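Local coordinates for protein putative sugar ABC transporter (Yersinia enterocolitica subsp. enterocolitica 8081, PDB 5ULB) that probably captures methylthioribose or a related sugar as the periplasmic binding protein of an ABC transporter, and binds the seleno-methyl analogue of that sugar, at residues 121-124 against 125-128; 158-161 against 162-166. All blocks are in the same frame, centred on the assembly; numbering follows the deposited sequence.

Contact 1: 121-124 against 125-128; sequences QQDD and ASLT
An N-cap joins strand 118-122 to helix 124-138 beside the sugar pocket, with Asp123 as the capping residue and Ser126 as its partner. Asp123 OD1 accepts from Ser126 N at 3.1 Å, met from well above the carboxylate plane rather than within it. With CG anti to the backbone N (chi1 -176°), the carboxylate swings over the first turn, and its OD2 lies against Ser126 CB at 3.3 Å. The carbonyl of the same residue starts the helical ladder: Asp123 O takes Leu127 N at 2.9 Å.

One residue on, Asp124 O is gripped by two donors of Thr128, the hydroxyl OG1 at 3.0 Å and the backbone N at 3.1 Å, which arrive from opposite faces of the carbonyl plane. Leu127 turns inward, where its CD1 packs on Gln122 CB at 3.8 Å and also meets Asp124 OD1 at 3.6 Å; the Gln122 and Leu127 side chains cross at about a right angle. Gln122 NE2 itself hydrogen-bonds O2 of the bound sugar, whereas the Asp124 carboxylate pairs with Arg158 and Arg159. An Asp N-cap opening the helix after a pocket strand is consistent with the alternating strands and helices of the periplasmic binding protein fold.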
ATOM      1  N   GLN A 121      -6.767   1.405  -6.313  1.00 10.23           N
ATOM      2  CA  GLN A 121      -5.700   0.428  -6.321  0.54  9.93           C
ATOM      3  C   GLN A 121      -4.463   1.056  -6.900  1.00  9.77           C
ATOM      4  O   GLN A 121      -4.541   2.099  -7.536  1.00 10.80           O
ATOM      5  CB  GLN A 121      -6.077  -0.825  -7.081  0.54 12.70           C
ATOM      6  CG  GLN A 121      -6.641  -0.570  -8.478  0.54 14.63           C
ATOM      7  CD  GLN A 121      -8.133  -0.119  -8.562  0.54 16.78           C
ATOM      8  OE1 GLN A 121      -8.925  -0.500  -7.713  0.54 26.23           O
ATOM      9  NE2 GLN A 121      -8.446   0.807  -9.451  0.54 26.14           N
ATOM     10  N   GLN A 122      -3.324   0.426  -6.687  1.00  9.97           N
ATOM     11  CA  GLN A 122      -2.122   0.789  -7.409  1.00 10.40           C
ATOM     12  C   GLN A 122      -2.136   0.056  -8.730  1.00 11.99           C
ATOM     13  O   GLN A 122      -2.931  -0.818  -8.977  1.00 12.35           O
ATOM     14  CB  GLN A 122      -0.859   0.436  -6.566  1.00 11.71           C
ATOM     15  CG  GLN A 122      -0.823   1.142  -5.195  1.00 11.61           C
ATOM     16  CD  GLN A 122       0.067   0.529  -4.175  1.00 12.04           C
ATOM     17  OE1 GLN A 122       1.068   1.189  -3.722  1.00 14.67           O
ATOM     18  NE2 GLN A 122      -0.204  -0.671  -3.811  1.00 13.67           N
ATOM     19  N   ASP A 123      -1.205   0.434  -9.623  1.00 11.76           N
ATOM     20  CA  ASP A 123      -1.029  -0.292 -10.903  1.00 11.78           C
ATOM     21  C   ASP A 123      -0.139  -1.456 -10.633  1.00 11.11           C
ATOM     22  O   ASP A 123       1.084  -1.396 -10.793  1.00 12.91           O
ATOM     23  CB  ASP A 123      -0.410   0.692 -11.944  1.00 14.71           C
ATOM     24  CG  ASP A 123      -0.280   0.057 -13.307  1.00 13.74           C
ATOM     25  OD1 ASP A 123      -0.450  -1.187 -13.454  1.00 16.86           O
ATOM     26  OD2 ASP A 123      -0.028   0.833 -14.258  1.00 20.42           O
ATOM     27  N   ASP A 124      -0.743  -2.532 -10.134  1.00 12.14           N
ATOM     28  CA  ASP A 124       0.030  -3.698  -9.691  1.00 11.08           C
ATOM     29  C   ASP A 124       0.835  -4.329 -10.811  1.00 11.17           C
ATOM     30  O   ASP A 124       1.933  -4.840 -10.547  1.00 11.84           O
ATOM     31  CB  ASP A 124      -0.928  -4.677  -9.000  1.00 11.67           C
ATOM     32  CG  ASP A 124      -1.395  -4.165  -7.675  1.00 14.04           C
ATOM     33  OD1 ASP A 124      -0.549  -3.811  -6.842  1.00 12.99           O
ATOM     34  OD2 ASP A 124      -2.648  -4.071  -7.516  1.00 14.05           O
ATOM     35  N   ALA A 125       0.307  -4.333 -12.023  1.00 12.57           N
ATOM     36  CA  ALA A 125       1.118  -4.860 -13.178  1.00 12.22           C
ATOM     37  C   ALA A 125       2.373  -4.022 -13.378  1.00 12.89           C
ATOM     38  O   ALA A 125       3.423  -4.580 -13.561  1.00 13.42           O
ATOM     39  CB  ALA A 125       0.257  -4.886 -14.451  1.00 16.31           C
ATOM     40  N   SER A 126       2.235  -2.713 -13.330  1.00 12.37           N
ATOM     41  CA  SER A 126       3.433  -1.825 -13.463  1.00 12.88           C
ATOM     42  C   SER A 126       4.407  -1.976 -12.246  1.00 12.34           C
ATOM     43  O   SER A 126       5.624  -2.019 -12.443  1.00 13.75           O
ATOM     44  CB  SER A 126       2.992  -0.401 -13.609  1.00 14.44           C
ATOM     45  OG  SER A 126       4.137   0.414 -13.776  1.00 16.92           O
ATOM     46  N   LEU A 127       3.867  -2.068 -11.053  1.00 11.01           N
ATOM     47  CA  LEU A 127       4.739  -2.305  -9.868  1.00 10.38           C
ATOM     48  C   LEU A 127       5.585  -3.535 -10.125  1.00 10.53           C
ATOM     49  O   LEU A 127       6.792  -3.568  -9.754  1.00 11.19           O
ATOM     50  CB  LEU A 127       3.933  -2.484  -8.583  1.00 11.52           C
ATOM     51  CG  LEU A 127       3.202  -1.275  -8.071  1.00 11.79           C
ATOM     52  CD1 LEU A 127       2.298  -1.639  -6.890  1.00 12.21           C
ATOM     53  CD2 LEU A 127       4.112  -0.145  -7.672  1.00 13.69           C
ATOM     54  N   THR A 128       4.993  -4.613 -10.645  1.00 10.49           N
ATOM     55  CA  THR A 128       5.689  -5.833 -10.953  1.00  9.29           C
ATOM     56  C   THR A 128       6.679  -5.660 -12.103  1.00 10.34           C
ATOM     57  O   THR A 128       7.797  -6.139 -12.029  1.00 11.51           O
ATOM     58  CB  THR A 128       4.670  -6.956 -11.236  1.00 10.38           C
ATOM     59  OG1 THR A 128       3.813  -7.133 -10.119  1.00 11.78           O
ATOM     60  CG2 THR A 128       5.282  -8.227 -11.620  1.00 12.14           C
TER

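Contact 2: 158-161 against 162-166; sequences RRQA and AYQAL
Helix 154-169 is the helix of the beta-alpha-beta unit formed with strands 143-148 and 173-179, and in this turn Gln160 meets both Gln164, on the exposed flank, and Tyr163, on the buried one, while Arg159, just before them, reaches the sugar. Four consecutive backbone bonds of the i to i+4 kind carry the helix through. The shortest is Gln164 N to Gln160 O at 2.8 Å, followed by Tyr163 N to Arg159 O at 2.9 Å; Ala162 N to Arg158 O and Ala165 N to Ala161 O are both 3.1 Å.

Beyond the Asp124 carboxylate that the two arginines share, Arg158 NH2 forms a salt bridge with Asp107 OD1, and Arg159 NH1 gives a hydrogen bond to O3 of the bound sugar, so the helix contributes directly to the binding site.

Tyr163 has CG anti to its amide nitrogen (chi1 165°), which brings the ring alongside Gln160: OE1 of that glutamine stands obliquely to the ring, 3.9 Å from Tyr163 CD2, and is itself hydrogen-bonded by Lys147 of the preceding strand. Separately, Tyr163 CB rests on Arg159 O at 3.3 Å. The ring lies among aromatic neighbours, edge-to-face with Phe132 and beside Trp210, while its hydroxyl hydrogen-bonds Glu175 on the next strand.

The two glutamines run side by side in the same direction, both bent at chi2, their amide planes turned 45° apart. Gln164 CG lies over Gln160 O, and Gln160 NE2 comes within 3.0 Å of Gln164 OE1, but the angle is too poor for a hydrogen bond.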
ATOM      1  N   ARG A 158      -2.963  -9.720  -8.458  1.00 10.87           N
ATOM      2  CA  ARG A 158      -2.555  -9.005  -9.669  1.00 11.06           C
ATOM      3  C   ARG A 158      -1.055  -9.018  -9.886  1.00 10.44           C
ATOM      4  O   ARG A 158      -0.578  -9.142 -11.024  1.00 11.52           O
ATOM      5  CB  ARG A 158      -3.052  -7.597  -9.584  1.00 10.81           C
ATOM      6  CG  ARG A 158      -4.623  -7.422  -9.699  1.00 14.08           C
ATOM      7  CD  ARG A 158      -4.963  -5.934  -9.691  1.00 19.41           C
ATOM      8  NE  ARG A 158      -4.764  -5.233  -8.519  1.00 21.18           N
ATOM      9  CZ  ARG A 158      -5.675  -5.028  -7.487  1.00 20.97           C
ATOM     10  NH1 ARG A 158      -6.960  -5.519  -7.619  1.00 23.29           N
ATOM     11  NH2 ARG A 158      -5.251  -4.338  -6.225  1.00 16.80           N
ATOM     12  N   ARG A 159      -0.276  -8.900  -8.822  1.00  9.73           N
ATOM     13  CA  ARG A 159       1.207  -9.003  -8.948  1.00 10.04           C
ATOM     14  C   ARG A 159       1.604 -10.378  -9.414  1.00 10.03           C
ATOM     15  O   ARG A 159       2.491 -10.511 -10.278  1.00 10.91           O
ATOM     16  CB  ARG A 159       1.860  -8.656  -7.647  1.00  9.31           C
ATOM     17  CG  ARG A 159       1.670  -7.186  -7.294  1.00  9.83           C
ATOM     18  CD  ARG A 159       1.965  -6.761  -5.877  1.00  9.89           C
ATOM     19  NE  ARG A 159       1.496  -5.440  -5.617  1.00  9.90           N
ATOM     20  CZ  ARG A 159       1.482  -4.845  -4.442  1.00  9.52           C
ATOM     21  NH1 ARG A 159       2.143  -5.346  -3.394  1.00 11.11           N
ATOM     22  NH2 ARG A 159       0.812  -3.736  -4.282  1.00 11.00           N
ATOM     23  N   GLN A 160       0.974 -11.430  -8.891  1.00 10.14           N
ATOM     24  CA  GLN A 160       1.315 -12.785  -9.298  1.00 10.24           C
ATOM     25  C   GLN A 160       0.988 -12.980 -10.805  1.00 11.01           C
ATOM     26  O   GLN A 160       1.792 -13.613 -11.488  1.00 11.99           O
ATOM     27  CB  GLN A 160       0.455 -13.798  -8.477  1.00 11.91           C
ATOM     28  CG  GLN A 160       0.635 -15.265  -8.841  1.00 12.76           C
ATOM     29  CD  GLN A 160       2.037 -15.769  -8.547  1.00 16.17           C
ATOM     30  OE1 GLN A 160       2.790 -15.209  -7.730  1.00 19.53           O
ATOM     31  NE2 GLN A 160       2.330 -16.935  -9.082  1.00 22.61           N
ATOM     32  N   ALA A 161      -0.106 -12.450 -11.291  1.00 12.10           N
ATOM     33  CA  ALA A 161      -0.457 -12.622 -12.737  1.00 12.37           C
ATOM     34  C   ALA A 161       0.624 -11.934 -13.603  1.00 12.21           C
ATOM     35  O   ALA A 161       1.068 -12.508 -14.608  1.00 13.26           O
ATOM     36  CB  ALA A 161      -1.831 -12.101 -13.056  1.00 14.16           C
ATOM     37  N   ALA A 162       0.990 -10.719 -13.191  1.00 10.94           N
ATOM     38  CA  ALA A 162       2.004 -10.007 -13.971  1.00 10.96           C
ATOM     39  C   ALA A 162       3.351 -10.728 -13.931  1.00 11.10           C
ATOM     40  O   ALA A 162       4.116 -10.780 -14.937  1.00 12.02           O
ATOM     41  CB  ALA A 162       2.122  -8.570 -13.500  1.00 11.77           C
ATOM     42  N   TYR A 163       3.729 -11.246 -12.769  1.00 10.71           N
ATOM     43  CA  TYR A 163       4.912 -12.046 -12.583  1.00 11.05           C
ATOM     44  C   TYR A 163       4.890 -13.282 -13.457  1.00 11.41           C
ATOM     45  O   TYR A 163       5.926 -13.608 -14.121  1.00 11.63           O
ATOM     46  CB  TYR A 163       5.034 -12.367 -11.108  1.00 11.47           C
ATOM     47  CG  TYR A 163       6.001 -13.494 -10.720  1.00 11.07           C
ATOM     48  CD1 TYR A 163       7.396 -13.286 -10.610  1.00 12.93           C
ATOM     49  CD2 TYR A 163       5.502 -14.737 -10.425  1.00 12.06           C
ATOM     50  CE1 TYR A 163       8.189 -14.334 -10.158  1.00 14.13           C
ATOM     51  CE2 TYR A 163       6.341 -15.782 -10.010  1.00 12.96           C
ATOM     52  CZ  TYR A 163       7.695 -15.509  -9.874  1.00 13.27           C
ATOM     53  OH  TYR A 163       8.537 -16.487  -9.422  1.00 17.22           O
ATOM     54  N   GLN A 164       3.779 -14.024 -13.488  1.00 11.82           N
ATOM     55  CA  GLN A 164       3.725 -15.229 -14.311  1.00 13.79           C
ATOM     56  C   GLN A 164       3.921 -14.870 -15.802  1.00 12.78           C
ATOM     57  O   GLN A 164       4.581 -15.629 -16.513  1.00 12.91           O
ATOM     58  CB  GLN A 164       2.439 -15.965 -14.120  1.00 14.07           C
ATOM     59  CG  GLN A 164       2.315 -16.705 -12.800  1.00 17.83           C
ATOM     60  CD  GLN A 164       3.282 -17.888 -12.608  1.00 25.40           C
ATOM     61  OE1 GLN A 164       3.703 -18.194 -11.443  1.00 44.66           O
ATOM     62  NE2 GLN A 164       3.605 -18.545 -13.687  1.00 35.68           N
ATOM     63  N   ALA A 165       3.378 -13.712 -16.246  1.00 12.90           N
ATOM     64  CA  ALA A 165       3.687 -13.317 -17.610  1.00 13.09           C
ATOM     65  C   ALA A 165       5.155 -13.087 -17.895  1.00 12.26           C
ATOM     66  O   ALA A 165       5.683 -13.444 -18.986  1.00 13.50           O
ATOM     67  CB  ALA A 165       2.795 -12.154 -17.983  1.00 14.59           C
ATOM     68  N   LEU A 166       5.870 -12.491 -16.936  1.00 12.03           N
ATOM     69  CA  LEU A 166       7.306 -12.312 -17.116  1.00 12.74           C
ATOM     70  C   LEU A 166       8.074 -13.599 -17.025  1.00 12.91           C
ATOM     71  O   LEU A 166       9.127 -13.753 -17.715  1.00 14.10           O
ATOM     72  CB  LEU A 166       7.854 -11.296 -16.114  1.00 12.84           C
ATOM     73  CG  LEU A 166       7.345  -9.879 -16.385  1.00 17.04           C
ATOM     74  CD1 LEU A 166       7.720  -8.883 -15.293  1.00 20.17           C
ATOM     75  CD2 LEU A 166       7.799  -9.327 -17.768  1.00 22.19           C
TER

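Along the chain the two contacts follow in series, neither nesting nor crossing. Contact 1 turns strand 118-122 into helix 124-138; strand 143-148 comes next, and contact 2 then lies within helix 154-169. Each is local, so neither closes a long loop, yet their centres are only 10 Å apart and they touch directly. Asp124 joins them: its OD2 forms a salt bridge with Arg158 NE at 2.6 Å, and its OD1 one with Arg159 NE at 2.9 Å. This double pairing probably orients Arg159, which shares the bound sugar with Gln122, and ties the start of helix 124-138 to helix 154-169.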